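Local coordinates for hypothetical protein TM0894 (Thermotoga maritima, PDB 1ZTC), which is a putative dinuclear metal hydrolase of the metallo-beta-lactamase fold, probably acting as an endoribonuclease on RNA, at residues 99-104 with 155-160. Sequence-based numbering, arbitrary orientation.
Sequences YVHEVY and EHLSFL
H101, ending strand 97-101, meets L157 and E155 across the interior between the two sheets of the metallo-beta-lactamase sandwich. Its CG lies anti to the backbone N (chi1 -168°), which carries the imidazole out toward L157; the two side chains cross at about a right angle. L157 CD2 comes to the ring edge, 3.7 Å from H101 CD2, while L157 CD1 rests against the backbone, 3.8 Å from H101 N. E155 O, oblique to the ring, lies 3.1 Å from H101 CB, not a hydrogen bond. V103 N donates to H101 ND1 over 3.1 Å, nearly straight (170°), the donor tilted from the ring plane; together with the stacked H148 this bond helps fix the ring's rotation. Behind H101 the chain turns into a 3-10 segment, where Y104 N bonds to H101 O. E155 CB packs into this turn, 3.8 Å from V103 CG1 and 3.9 Å from Y104 N. A chi1 of 80° sets E155 CG between its backbone N and carbonyl carbon; CB and CG lie against Y104 CB, and a bend at chi2 turns the carboxylate away toward the metal site, where OE2 accepts from V82 N and OE1 forms a salt bridge with K107. One water joins the backbones, accepting from H101 N at 2.9 Å and sitting 2.9 Å from E155 O, to which it can donate, though other acceptors compete. Side-chain contacts are mostly carbon to carbon, with one backbone carbonyl against H101 CB. V82 lies between nickel ligands H81 and H83, so E155 probably helps position that metal-binding loop as a second-shell group.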
ATOM      1  N   TYR A  99     -18.529  12.712  19.513  1.00 42.40           N
ATOM      2  CA  TYR A  99     -18.256  14.152  19.705  1.00 43.88           C
ATOM      3  C   TYR A  99     -17.596  14.687  18.461  1.00 44.91           C
ATOM      4  O   TYR A  99     -16.602  14.125  17.987  1.00 44.40           O
ATOM      5  CB  TYR A  99     -17.321  14.412  20.894  1.00 45.47           C
ATOM      6  CG  TYR A  99     -17.786  13.868  22.223  1.00 43.46           C
ATOM      7  CD1 TYR A  99     -17.822  12.503  22.447  1.00 44.61           C
ATOM      8  CD2 TYR A  99     -18.130  14.715  23.275  1.00 48.12           C
ATOM      9  CE1 TYR A  99     -18.211  11.981  23.646  1.00 43.79           C
ATOM     10  CE2 TYR A  99     -18.551  14.195  24.504  1.00 48.82           C
ATOM     11  CZ  TYR A  99     -18.581  12.816  24.670  1.00 47.71           C
ATOM     12  OH  TYR A  99     -18.970  12.237  25.849  1.00 47.49           O
ATOM     13  N   VAL A 100     -18.127  15.796  17.971  1.00 44.82           N
ATOM     14  CA  VAL A 100     -17.720  16.362  16.689  1.00 43.92           C
ATOM     15  C   VAL A 100     -18.079  17.850  16.693  1.00 43.91           C
ATOM     16  O   VAL A 100     -19.053  18.243  17.339  1.00 40.63           O
ATOM     17  CB  VAL A 100     -18.437  15.612  15.487  1.00 42.42           C
ATOM     18  CG1 VAL A 100     -19.915  15.769  15.552  1.00 44.28           C
ATOM     19  CG2 VAL A 100     -17.931  16.055  14.133  1.00 45.93           C
ATOM     20  N   HIS A 101     -17.296  18.659  15.981  1.00 42.43           N
ATOM     21  CA  HIS A 101     -17.576  20.084  15.884  1.00 43.71           C
ATOM     22  C   HIS A 101     -18.868  20.327  15.124  1.00 43.82           C
ATOM     23  O   HIS A 101     -19.108  19.736  14.062  1.00 43.35           O
ATOM     24  CB  HIS A 101     -16.418  20.856  15.219  1.00 45.67           C
ATOM     25  CG  HIS A 101     -16.542  22.347  15.367  1.00 43.54           C
ATOM     26  ND1 HIS A 101     -17.438  23.093  14.636  1.00 48.59           N
ATOM     27  CD2 HIS A 101     -15.937  23.214  16.218  1.00 44.31           C
ATOM     28  CE1 HIS A 101     -17.362  24.361  15.009  1.00 49.73           C
ATOM     29  NE2 HIS A 101     -16.452  24.461  15.963  1.00 46.68           N
ATOM     30  N   GLU A 102     -19.690  21.228  15.660  1.00 43.47           N
ATOM     31  CA  GLU A 102     -21.036  21.484  15.150  1.00 45.46           C
ATOM     32  C   GLU A 102     -21.113  21.851  13.664  1.00 46.45           C
ATOM     33  O   GLU A 102     -22.102  21.543  12.991  1.00 42.62           O
ATOM     34  CB  GLU A 102     -21.716  22.585  15.993  1.00 46.31           C
ATOM     35  CG  GLU A 102     -20.942  23.912  16.055  1.00 46.05           C
ATOM     36  CD  GLU A 102     -21.651  24.998  16.828  1.00 51.90           C
ATOM     37  OE1 GLU A 102     -22.751  24.757  17.378  1.00 52.15           O
ATOM     38  OE2 GLU A 102     -21.086  26.109  16.885  1.00 59.65           O
ATOM     39  N   VAL A 103     -20.056  22.451  13.126  1.00 47.27           N
ATOM     40  CA  VAL A 103     -20.097  22.969  11.770  1.00 48.93           C
ATOM     41  C   VAL A 103     -20.026  21.843  10.707  1.00 47.67           C
ATOM     42  O   VAL A 103     -20.223  22.095   9.531  1.00 48.10           O
ATOM     43  CB  VAL A 103     -19.034  24.116  11.614  1.00 50.17           C
ATOM     44  CG1 VAL A 103     -17.667  23.583  11.460  1.00 52.41           C
ATOM     45  CG2 VAL A 103     -19.350  25.031  10.479  1.00 58.19           C
ATOM     46  N   TYR A 104     -19.839  20.595  11.137  1.00 48.15           N
ATOM     47  CA  TYR A 104     -19.916  19.453  10.221  1.00 49.59           C
ATOM     48  C   TYR A 104     -21.305  19.358   9.603  1.00 50.79           C
ATOM     49  O   TYR A 104     -21.448  18.961   8.451  1.00 51.99           O
ATOM     50  CB  TYR A 104     -19.518  18.134  10.908  1.00 49.43           C
ATOM     51  CG  TYR A 104     -20.649  17.257  11.390  1.00 46.08           C
ATOM     52  CD1 TYR A 104     -21.218  17.446  12.639  1.00 49.06           C
ATOM     53  CD2 TYR A 104     -21.155  16.239  10.585  1.00 49.47           C
ATOM     54  CE1 TYR A 104     -22.271  16.646  13.078  1.00 52.94           C
ATOM     55  CE2 TYR A 104     -22.207  15.425  11.023  1.00 51.96           C
ATOM     56  CZ  TYR A 104     -22.758  15.626  12.266  1.00 51.99           C
ATOM     57  OH  TYR A 104     -23.802  14.823  12.699  1.00 55.52           O
ATOM     58  N   GLU A 155     -14.589  21.863  10.282  1.00 43.64           N
ATOM     59  CA  GLU A 155     -14.988  21.242  11.561  1.00 44.14           C
ATOM     60  C   GLU A 155     -13.816  20.689  12.376  1.00 43.23           C
ATOM     61  O   GLU A 155     -14.004  20.002  13.387  1.00 44.96           O
ATOM     62  CB  GLU A 155     -16.012  20.136  11.307  1.00 44.29           C
ATOM     63  CG  GLU A 155     -15.478  18.772  10.834  1.00 44.16           C
ATOM     64  CD  GLU A 155     -15.153  18.711   9.342  1.00 47.67           C
ATOM     65  OE1 GLU A 155     -15.259  19.752   8.633  1.00 40.84           O
ATOM     66  OE2 GLU A 155     -14.828  17.595   8.881  1.00 46.10           O
ATOM     67  N   HIS A 156     -12.599  20.993  11.940  1.00 43.29           N
ATOM     68  CA  HIS A 156     -11.442  20.315  12.454  1.00 42.05           C
ATOM     69  C   HIS A 156     -11.118  20.720  13.896  1.00 41.13           C
ATOM     70  O   HIS A 156     -11.074  21.916  14.252  1.00 40.80           O
ATOM     71  CB  HIS A 156     -10.226  20.526  11.541  1.00 43.07           C
ATOM     72  CG  HIS A 156      -9.067  19.646  11.903  1.00 43.06           C
ATOM     73  ND1 HIS A 156      -8.207  19.940  12.947  1.00 42.36           N
ATOM     74  CD2 HIS A 156      -8.665  18.448  11.401  1.00 42.41           C
ATOM     75  CE1 HIS A 156      -7.319  18.963  13.057  1.00 43.16           C
ATOM     76  NE2 HIS A 156      -7.578  18.045  12.132  1.00 40.63           N
ATOM     77  N   LEU A 157     -10.832  19.704  14.698  1.00 41.36           N
ATOM     78  CA  LEU A 157     -10.489  19.848  16.107  1.00 41.78           C
ATOM     79  C   LEU A 157      -9.168  19.183  16.425  1.00 42.83           C
ATOM     80  O   LEU A 157      -8.815  18.142  15.838  1.00 42.92           O
ATOM     81  CB  LEU A 157     -11.544  19.164  16.983  1.00 42.14           C
ATOM     82  CG  LEU A 157     -12.986  19.670  16.913  1.00 40.27           C
ATOM     83  CD1 LEU A 157     -13.872  18.709  17.699  1.00 44.82           C
ATOM     84  CD2 LEU A 157     -13.138  21.091  17.409  1.00 40.17           C
ATOM     85  N   SER A 158      -8.463  19.778  17.393  1.00 43.55           N
ATOM     86  CA  SER A 158      -7.301  19.172  18.026  1.00 43.71           C
ATOM     87  C   SER A 158      -7.622  19.018  19.525  1.00 43.76           C
ATOM     88  O   SER A 158      -8.437  19.771  20.089  1.00 44.50           O
ATOM     89  CB  SER A 158      -6.025  20.003  17.779  1.00 43.84           C
ATOM     90  OG  SER A 158      -5.797  20.235  16.385  1.00 42.85           O
ATOM     91  N   PHE A 159      -6.997  18.023  20.147  1.00 43.82           N
ATOM     92  CA  PHE A 159      -7.263  17.675  21.537  1.00 43.70           C
ATOM     93  C   PHE A 159      -5.972  17.605  22.368  1.00 43.25           C
ATOM     94  O   PHE A 159      -5.022  16.913  22.012  1.00 44.51           O
ATOM     95  CB  PHE A 159      -7.957  16.327  21.635  1.00 44.15           C
ATOM     96  CG  PHE A 159      -9.212  16.225  20.847  1.00 43.86           C
ATOM     97  CD1 PHE A 159     -10.402  16.764  21.333  1.00 44.20           C
ATOM     98  CD2 PHE A 159      -9.213  15.608  19.603  1.00 45.87           C
ATOM     99  CE1 PHE A 159     -11.579  16.682  20.597  1.00 42.37           C
ATOM    100  CE2 PHE A 159     -10.377  15.523  18.863  1.00 44.14           C
ATOM    101  CZ  PHE A 159     -11.571  16.059  19.351  1.00 42.87           C
ATOM    102  N   LEU A 160      -5.967  18.324  23.481  1.00 44.64           N
ATOM    103  CA  LEU A 160      -4.856  18.315  24.410  1.00 44.68           C
ATOM    104  C   LEU A 160      -5.246  17.483  25.618  1.00 45.14           C
ATOM    105  O   LEU A 160      -6.275  17.753  26.271  1.00 43.34           O
ATOM    106  CB  LEU A 160      -4.527  19.751  24.826  1.00 45.46           C
ATOM    107  CG  LEU A 160      -3.293  19.962  25.719  1.00 45.34           C
ATOM    108  CD1 LEU A 160      -1.993  19.671  24.949  1.00 45.43           C
ATOM    109  CD2 LEU A 160      -3.284  21.382  26.238  1.00 45.26           C
TER
HETATM  110  O   HOH W   1     -14.904  17.543  14.691  1.00 27.67           O